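Local coordinates for beta-Ala-His dipeptidase (Homo sapiens, PDB 3DLJ), which hydrolyses the peptide bond of Xaa-His dipeptides, above all carnosine and anserine, as a secreted two-zinc metallopeptidase of the M20 family, at residues S39-P44 with H110-P115; L86-V91 with E174-A179. All blocks are in the same frame, centred on the assembly; numbering follows the deposited sequence.

Interaction 1: residues S39-P44 with H110-P115. With ZN (zinc ion), chain D.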
ATOM      1  N   SER A  39     -10.846  11.141   5.184  1.00 34.88           N
ATOM      2  CA  SER A  39     -10.507  11.274   3.752  1.00 34.31           C
ATOM      3  C   SER A  39     -10.651   9.966   2.959  1.00 34.04           C
ATOM      4  O   SER A  39      -9.762   9.541   2.217  1.00 32.24           O
ATOM      5  CB  SER A  39      -9.104  11.870   3.598  1.00 34.42           C
ATOM      6  OG  SER A  39      -8.168  11.184   4.413  1.00 33.42           O
ATOM      7  N   ASP A  40     -11.820   9.363   3.100  1.00 34.75           N
ATOM      8  CA  ASP A  40     -12.115   8.043   2.534  1.00 35.63           C
ATOM      9  C   ASP A  40     -12.405   8.187   1.020  1.00 36.30           C
ATOM     10  O   ASP A  40     -13.418   8.783   0.623  1.00 36.96           O
ATOM     11  CB  ASP A  40     -13.295   7.484   3.338  1.00 35.46           C
ATOM     12  CG  ASP A  40     -13.782   6.125   2.868  1.00 36.30           C
ATOM     13  OD1 ASP A  40     -13.527   5.730   1.721  1.00 36.14           O
ATOM     14  OD2 ASP A  40     -14.477   5.465   3.678  1.00 37.66           O
ATOM     15  N   SER A  41     -11.505   7.663   0.185  1.00 36.97           N
ATOM     16  CA  SER A  41     -11.629   7.753  -1.281  1.00 37.40           C
ATOM     17  C   SER A  41     -12.410   6.606  -1.925  1.00 38.16           C
ATOM     18  O   SER A  41     -12.718   6.663  -3.113  1.00 38.13           O
ATOM     19  CB  SER A  41     -10.252   7.801  -1.931  1.00 37.22           C
ATOM     20  OG  SER A  41      -9.533   6.604  -1.653  1.00 37.36           O
ATOM     21  N   VAL A  42     -12.696   5.563  -1.150  1.00 39.11           N
ATOM     22  CA  VAL A  42     -13.203   4.305  -1.695  1.00 39.82           C
ATOM     23  C   VAL A  42     -14.744   4.328  -1.737  1.00 40.70           C
ATOM     24  O   VAL A  42     -15.341   3.776  -2.656  1.00 40.86           O
ATOM     25  CB  VAL A  42     -12.616   3.065  -0.913  1.00 40.21           C
ATOM     26  CG1 VAL A  42     -13.340   1.756  -1.259  1.00 39.54           C
ATOM     27  CG2 VAL A  42     -11.123   2.916  -1.164  1.00 38.72           C
ATOM     28  N   GLN A  43     -15.367   4.975  -0.746  1.00 41.07           N
ATOM     29  CA  GLN A  43     -16.811   5.163  -0.707  1.00 41.83           C
ATOM     30  C   GLN A  43     -17.246   6.304  -1.637  1.00 41.97           C
ATOM     31  O   GLN A  43     -16.780   7.447  -1.496  1.00 42.03           O
ATOM     32  CB  GLN A  43     -17.340   5.352   0.734  1.00 41.25           C
ATOM     33  CG  GLN A  43     -17.093   4.124   1.660  1.00 42.29           C
ATOM     34  CD  GLN A  43     -17.794   4.228   3.027  1.00 43.50           C
ATOM     35  OE1 GLN A  43     -19.027   4.111   3.131  1.00 45.42           O
ATOM     36  NE2 GLN A  43     -17.005   4.452   4.082  1.00 43.87           N
ATOM     37  N   PRO A  44     -18.143   5.988  -2.600  1.00 42.43           N
ATOM     38  CA  PRO A  44     -18.717   6.977  -3.515  1.00 42.79           C
ATOM     39  C   PRO A  44     -19.833   7.761  -2.822  1.00 42.80           C
ATOM     40  O   PRO A  44     -20.993   7.718  -3.261  1.00 43.16           O
ATOM     41  CB  PRO A  44     -19.291   6.116  -4.644  1.00 43.13           C
ATOM     42  CG  PRO A  44     -19.650   4.790  -3.965  1.00 43.32           C
ATOM     43  CD  PRO A  44     -18.681   4.623  -2.826  1.00 42.32           C
ATOM     44  N   HIS A 110       0.188   9.750  -0.237  1.00 30.72           N
ATOM     45  CA  HIS A 110      -1.274   9.887  -0.452  1.00 30.78           C
ATOM     46  C   HIS A 110      -1.979  10.155   0.858  1.00 30.89           C
ATOM     47  O   HIS A 110      -1.578   9.630   1.910  1.00 30.93           O
ATOM     48  CB  HIS A 110      -1.894   8.673  -1.174  1.00 30.00           C
ATOM     49  CG  HIS A 110      -1.890   7.398  -0.368  1.00 29.64           C
ATOM     50  ND1 HIS A 110      -2.929   7.030   0.466  1.00 29.53           N
ATOM     51  CD2 HIS A 110      -0.981   6.396  -0.289  1.00 26.20           C
ATOM     52  CE1 HIS A 110      -2.658   5.867   1.030  1.00 25.97           C
ATOM     53  NE2 HIS A 110      -1.482   5.459   0.588  1.00 26.12           N
ATOM     54  N   LEU A 111      -3.005  11.000   0.797  1.00 31.26           N
ATOM     55  CA  LEU A 111      -3.740  11.407   2.006  1.00 31.81           C
ATOM     56  C   LEU A 111      -5.181  10.880   2.061  1.00 32.21           C
ATOM     57  O   LEU A 111      -5.927  11.193   2.987  1.00 32.52           O
ATOM     58  CB  LEU A 111      -3.663  12.922   2.202  1.00 31.60           C
ATOM     59  CG  LEU A 111      -2.241  13.375   2.576  1.00 31.88           C
ATOM     60  CD1 LEU A 111      -2.186  14.880   2.540  1.00 32.89           C
ATOM     61  CD2 LEU A 111      -1.839  12.881   3.957  1.00 28.18           C
ATOM     62  N   ASP A 112      -5.542  10.037   1.094  1.00 32.20           N
ATOM     63  CA  ASP A 112      -6.751   9.221   1.206  1.00 32.77           C
ATOM     64  C   ASP A 112      -6.479   7.930   1.977  1.00 32.48           C
ATOM     65  O   ASP A 112      -5.355   7.404   1.973  1.00 31.74           O
ATOM     66  CB  ASP A 112      -7.349   8.890  -0.176  1.00 33.09           C
ATOM     67  CG  ASP A 112      -6.413   8.072  -1.029  1.00 34.59           C
ATOM     68  OD1 ASP A 112      -5.212   8.445  -1.135  1.00 37.33           O
ATOM     69  OD2 ASP A 112      -6.869   7.043  -1.587  1.00 36.16           O
ATOM     70  N   VAL A 113      -7.537   7.438   2.628  1.00 32.16           N
ATOM     71  CA  VAL A 113      -7.493   6.237   3.466  1.00 31.74           C
ATOM     72  C   VAL A 113      -8.555   5.195   3.001  1.00 32.83           C
ATOM     73  O   VAL A 113      -9.546   5.538   2.297  1.00 32.35           O
ATOM     74  CB  VAL A 113      -7.679   6.602   4.981  1.00 31.49           C
ATOM     75  CG1 VAL A 113      -6.524   7.469   5.485  1.00 28.96           C
ATOM     76  CG2 VAL A 113      -8.997   7.322   5.198  1.00 29.66           C
ATOM     77  N   GLN A 114      -8.302   3.933   3.365  1.00 33.03           N
ATOM     78  CA  GLN A 114      -9.258   2.832   3.274  1.00 33.62           C
ATOM     79  C   GLN A 114     -10.421   3.112   4.230  1.00 34.60           C
ATOM     80  O   GLN A 114     -10.205   3.716   5.289  1.00 34.38           O
ATOM     81  CB  GLN A 114      -8.584   1.508   3.665  1.00 33.35           C
ATOM     82  CG  GLN A 114      -7.706   0.892   2.563  1.00 35.34           C
ATOM     83  CD  GLN A 114      -8.533   0.305   1.398  1.00 38.42           C
ATOM     84  OE1 GLN A 114      -9.531  -0.373   1.617  1.00 39.60           O
ATOM     85  NE2 GLN A 114      -8.116   0.576   0.171  1.00 37.39           N
ATOM     86  N   PRO A 115     -11.651   2.680   3.872  1.00 35.21           N
ATOM     87  CA  PRO A 115     -12.792   2.842   4.777  1.00 36.42           C
ATOM     88  C   PRO A 115     -12.517   2.250   6.162  1.00 37.74           C
ATOM     89  O   PRO A 115     -11.747   1.303   6.298  1.00 37.75           O
ATOM     90  CB  PRO A 115     -13.903   2.044   4.094  1.00 36.05           C
ATOM     91  CG  PRO A 115     -13.564   2.089   2.640  1.00 34.96           C
ATOM     92  CD  PRO A 115     -12.038   2.014   2.616  1.00 35.60           C
TER
HETATM   93 ZN    ZN D2002      -0.711   3.740   1.125  1.00 30.29          ZN
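S39 and S41 each reach across to 110-115 with a hydroxyl, and between them the backbones meet in a single beta bridge of D40 with V113. V113 N donates to S39 O at 3.1 Å, lying above the carbonyl plane rather than on a lone pair. S39 OG gives its proton to L111 O over 2.7 Å, in the carbonyl plane, and K145 also hydrogen-bonds to this hydroxyl. S41 OG, set between its own backbone N and carbonyl carbon (chi1 62°), is thereby aimed at D112 OD2, 2.7 Å away, and takes the anti lone pair.

The D40 side chain can be traced outward from CB, which leads to CG; this stands opposite the backbone N (chi1 178°) and comes to 3.9 Å from P115 CA. OD1 turns back on its own loop, gripped by V42 N nearly along the C-O bond and by Q43 N from above the carboxylate plane, an Asx turn extended into an Asx motif. OD2 lies 3.3 Å from P115 CA and accepts Q43 NE2 on its syn side, well out of the carboxylate plane. Both oxygens are thus held by the loop itself, and the D40 and P115 side chains cross at about a right angle. V42 adds an apolar touch, its CB 3.7 Å from P115 CD.

Beyond the seam, H110 binds one zinc ion through NE2 at 2.0 Å, while ND1 donates to D112 O at 2.9 Å, the oxygen lying in the imidazole plane. D143 and D206 complete the protein ligands of that zinc. D112 is probably an active-site residue, as in related M20 enzymes, and its OD2 also accepts E178 N. D112 stands behind the zinc ligand H110, and the S41 hydroxyl, one step further out, probably helps fix the rotation of its carboxylate.

Interaction 2: residues L86-V91 with E174-A179; sequences LPIPPV and EGMEEA. With ZN (zinc ion), chain C.
M176 carries most of the packing in this contact, crossing both I88 and P89 at about a right angle. Its CG meets I88 CG2 at 3.6 Å, and its SD sits 3.6 Å from P89 CD. The bend at chi2 (-69°) brings SD against CD and CG of P89. P89 CG packs on G175 O, a carbon-to-oxygen contact of 3.4 Å. V91 CG2 lies 4.0 Å from E174 CB, the two side chains running alongside and pointing the same way; the E174 carboxylate turns off to Y108 and S181.

The 174-179 segment leaves the end of strand 168-174, in the mixed sheet of the M20 catalytic domain, and carries E177, probably the proton acceptor, and E178, whose OE1 binds a zinc ion at 2.1 Å together with D143 and H456.

Polar contact runs through one water, which donates to P89 O at 2.8 Å and accepts from G175 N at 2.9 Å. An alanine in place of P89 would take away CG and CD, and would probably leave the M176 sulfur without its ring partner and freer to turn. L52 of helix 46-65 also touches P89.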
ATOM      1  N   LEU A  86     -18.098  11.599  -9.647  1.00 50.11           N
ATOM      2  CA  LEU A  86     -17.634  12.337  -8.455  1.00 48.96           C
ATOM      3  C   LEU A  86     -16.383  13.130  -8.835  1.00 47.63           C
ATOM      4  O   LEU A  86     -15.596  12.660  -9.667  1.00 47.64           O
ATOM      5  CB  LEU A  86     -17.270  11.372  -7.316  1.00 48.68           C
ATOM      6  CG  LEU A  86     -18.340  10.875  -6.340  1.00 48.81           C
ATOM      7  CD1 LEU A  86     -17.754   9.794  -5.462  1.00 48.65           C
ATOM      8  CD2 LEU A  86     -18.940  12.002  -5.494  1.00 48.63           C
ATOM      9  N   PRO A  87     -16.182  14.315  -8.225  1.00 46.40           N
ATOM     10  CA  PRO A  87     -14.920  15.041  -8.426  1.00 45.53           C
ATOM     11  C   PRO A  87     -13.749  14.283  -7.818  1.00 44.20           C
ATOM     12  O   PRO A  87     -13.892  13.703  -6.746  1.00 44.01           O
ATOM     13  CB  PRO A  87     -15.127  16.352  -7.664  1.00 45.10           C
ATOM     14  CG  PRO A  87     -16.567  16.422  -7.373  1.00 46.11           C
ATOM     15  CD  PRO A  87     -17.086  15.038  -7.316  1.00 46.69           C
ATOM     16  N   ILE A  88     -12.616  14.277  -8.513  1.00 43.26           N
ATOM     17  CA  ILE A  88     -11.365  13.747  -7.966  1.00 42.45           C
ATOM     18  C   ILE A  88     -10.700  14.871  -7.168  1.00 41.92           C
ATOM     19  O   ILE A  88     -10.739  16.038  -7.605  1.00 42.20           O
ATOM     20  CB  ILE A  88     -10.423  13.250  -9.089  1.00 42.28           C
ATOM     21  CG1 ILE A  88     -11.089  12.128  -9.896  1.00 43.16           C
ATOM     22  CG2 ILE A  88      -9.101  12.749  -8.548  1.00 40.91           C
ATOM     23  CD1 ILE A  88     -10.626  12.099 -11.362  1.00 42.66           C
ATOM     24  N   PRO A  89     -10.146  14.546  -5.969  1.00 40.92           N
ATOM     25  CA  PRO A  89      -9.332  15.482  -5.188  1.00 39.94           C
ATOM     26  C   PRO A  89      -8.090  15.968  -5.933  1.00 39.33           C
ATOM     27  O   PRO A  89      -7.478  15.181  -6.670  1.00 39.42           O
ATOM     28  CB  PRO A  89      -8.912  14.647  -3.965  1.00 39.57           C
ATOM     29  CG  PRO A  89      -9.089  13.248  -4.381  1.00 40.51           C
ATOM     30  CD  PRO A  89     -10.324  13.280  -5.233  1.00 40.40           C
ATOM     31  N   PRO A  90      -7.707  17.249  -5.727  1.00 38.24           N
ATOM     32  CA  PRO A  90      -6.553  17.795  -6.428  1.00 37.66           C
ATOM     33  C   PRO A  90      -5.283  17.063  -6.063  1.00 36.97           C
ATOM     34  O   PRO A  90      -5.211  16.415  -5.009  1.00 37.22           O
ATOM     35  CB  PRO A  90      -6.495  19.265  -5.965  1.00 37.55           C
ATOM     36  CG  PRO A  90      -7.234  19.303  -4.680  1.00 38.04           C
ATOM     37  CD  PRO A  90      -8.331  18.253  -4.844  1.00 38.63           C
ATOM     38  N   VAL A  91      -4.307  17.114  -6.957  1.00 35.92           N
ATOM     39  CA  VAL A  91      -3.009  16.575  -6.646  1.00 35.40           C
ATOM     40  C   VAL A  91      -2.143  17.773  -6.238  1.00 35.49           C
ATOM     41  O   VAL A  91      -2.128  18.798  -6.920  1.00 35.09           O
ATOM     42  CB  VAL A  91      -2.402  15.786  -7.820  1.00 34.96           C
ATOM     43  CG1 VAL A  91      -0.929  15.530  -7.567  1.00 33.90           C
ATOM     44  CG2 VAL A  91      -3.141  14.440  -8.005  1.00 33.26           C
ATOM     45  N   GLU A 174      -1.203  12.854  -3.600  1.00 35.51           N
ATOM     46  CA  GLU A 174      -2.524  12.628  -4.191  1.00 35.33           C
ATOM     47  C   GLU A 174      -3.543  12.208  -3.142  1.00 35.71           C
ATOM     48  O   GLU A 174      -3.189  11.897  -1.983  1.00 35.07           O
ATOM     49  CB  GLU A 174      -2.451  11.575  -5.304  1.00 35.58           C
ATOM     50  CG  GLU A 174      -2.136  10.151  -4.839  1.00 35.21           C
ATOM     51  CD  GLU A 174      -2.615   9.085  -5.821  1.00 35.95           C
ATOM     52  OE1 GLU A 174      -3.574   9.348  -6.575  1.00 37.44           O
ATOM     53  OE2 GLU A 174      -2.041   7.975  -5.832  1.00 37.81           O
ATOM     54  N   GLY A 175      -4.808  12.201  -3.562  1.00 35.64           N
ATOM     55  CA  GLY A 175      -5.897  11.783  -2.710  1.00 36.10           C
ATOM     56  C   GLY A 175      -6.725  10.615  -3.234  1.00 36.54           C
ATOM     57  O   GLY A 175      -7.878  10.460  -2.827  1.00 36.51           O
ATOM     58  N   MET A 176      -6.159   9.799  -4.119  1.00 36.68           N
ATOM     59  CA  MET A 176      -6.892   8.657  -4.701  1.00 37.81           C
ATOM     60  C   MET A 176      -6.118   7.339  -4.779  1.00 38.06           C
ATOM     61  O   MET A 176      -6.429   6.493  -5.624  1.00 38.76           O
ATOM     62  CB  MET A 176      -7.427   9.004  -6.111  1.00 37.70           C
ATOM     63  CG  MET A 176      -8.473  10.106  -6.159  1.00 39.79           C
ATOM     64  SD  MET A 176     -10.068   9.653  -5.425  1.00 40.07           S
ATOM     65  CE  MET A 176     -10.669   8.492  -6.664  1.00 37.42           C
ATOM     66  N   GLU A 177      -5.117   7.147  -3.920  1.00 38.89           N
ATOM     67  CA  GLU A 177      -4.259   5.958  -4.005  1.00 38.73           C
ATOM     68  C   GLU A 177      -5.003   4.663  -3.708  1.00 39.47           C
ATOM     69  O   GLU A 177      -4.765   3.642  -4.357  1.00 38.91           O
ATOM     70  CB  GLU A 177      -3.064   6.105  -3.076  1.00 39.15           C
ATOM     71  CG  GLU A 177      -1.934   5.093  -3.284  1.00 39.52           C
ATOM     72  CD  GLU A 177      -2.173   3.782  -2.558  1.00 39.57           C
ATOM     73  OE1 GLU A 177      -1.566   2.779  -2.970  1.00 41.16           O
ATOM     74  OE2 GLU A 177      -2.982   3.741  -1.598  1.00 39.05           O
ATOM     75  N   GLU A 178      -5.891   4.710  -2.712  1.00 40.27           N
ATOM     76  CA  GLU A 178      -6.719   3.563  -2.321  1.00 41.12           C
ATOM     77  C   GLU A 178      -7.833   3.230  -3.329  1.00 42.16           C
ATOM     78  O   GLU A 178      -8.515   2.211  -3.197  1.00 43.32           O
ATOM     79  CB  GLU A 178      -7.329   3.789  -0.938  1.00 40.71           C
ATOM     80  CG  GLU A 178      -6.319   4.121   0.148  1.00 39.50           C
ATOM     81  CD  GLU A 178      -5.447   2.946   0.524  1.00 39.70           C
ATOM     82  OE1 GLU A 178      -4.619   3.120   1.431  1.00 38.27           O
ATOM     83  OE2 GLU A 178      -5.597   1.832  -0.051  1.00 40.67           O
ATOM     84  N   ALA A 179      -8.018   4.099  -4.314  1.00 42.42           N
ATOM     85  CA  ALA A 179      -8.977   3.880  -5.375  1.00 42.72           C
ATOM     86  C   ALA A 179      -8.297   3.963  -6.755  1.00 42.64           C
ATOM     87  O   ALA A 179      -8.802   4.622  -7.660  1.00 43.02           O
ATOM     88  CB  ALA A 179     -10.113   4.896  -5.249  1.00 42.28           C
TER
HETATM   89 ZN    ZN C2001      -3.343   1.493   1.395  1.00 34.93          ZN
HETATM   90  O   HOH W   1      -5.829  13.001  -6.176  1.00 27.56           O

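Interactions 1 and 2 lie with their centres about 8 Å apart, on the same side of the chain's centre, and their segments alternate along the sequence: 39-44, 86-91, 110-115, 174-179. The two later segments follow strands 104-110 and 168-174, parallel neighbours in the six-stranded sheet, and together carry ligands to both zinc ions. They touch directly: Q114 NE2 probably hydrogen-bonds to E178 OE2 at 2.8 Å, and D112 CB packs against G175 O. The earlier segments come just before and well after helix 46-65, whose L52 touches S39, S41 and P89. The two-zinc site is thus built on the ends of neighbouring strands, with earlier loops packed against both zinc-binding loops.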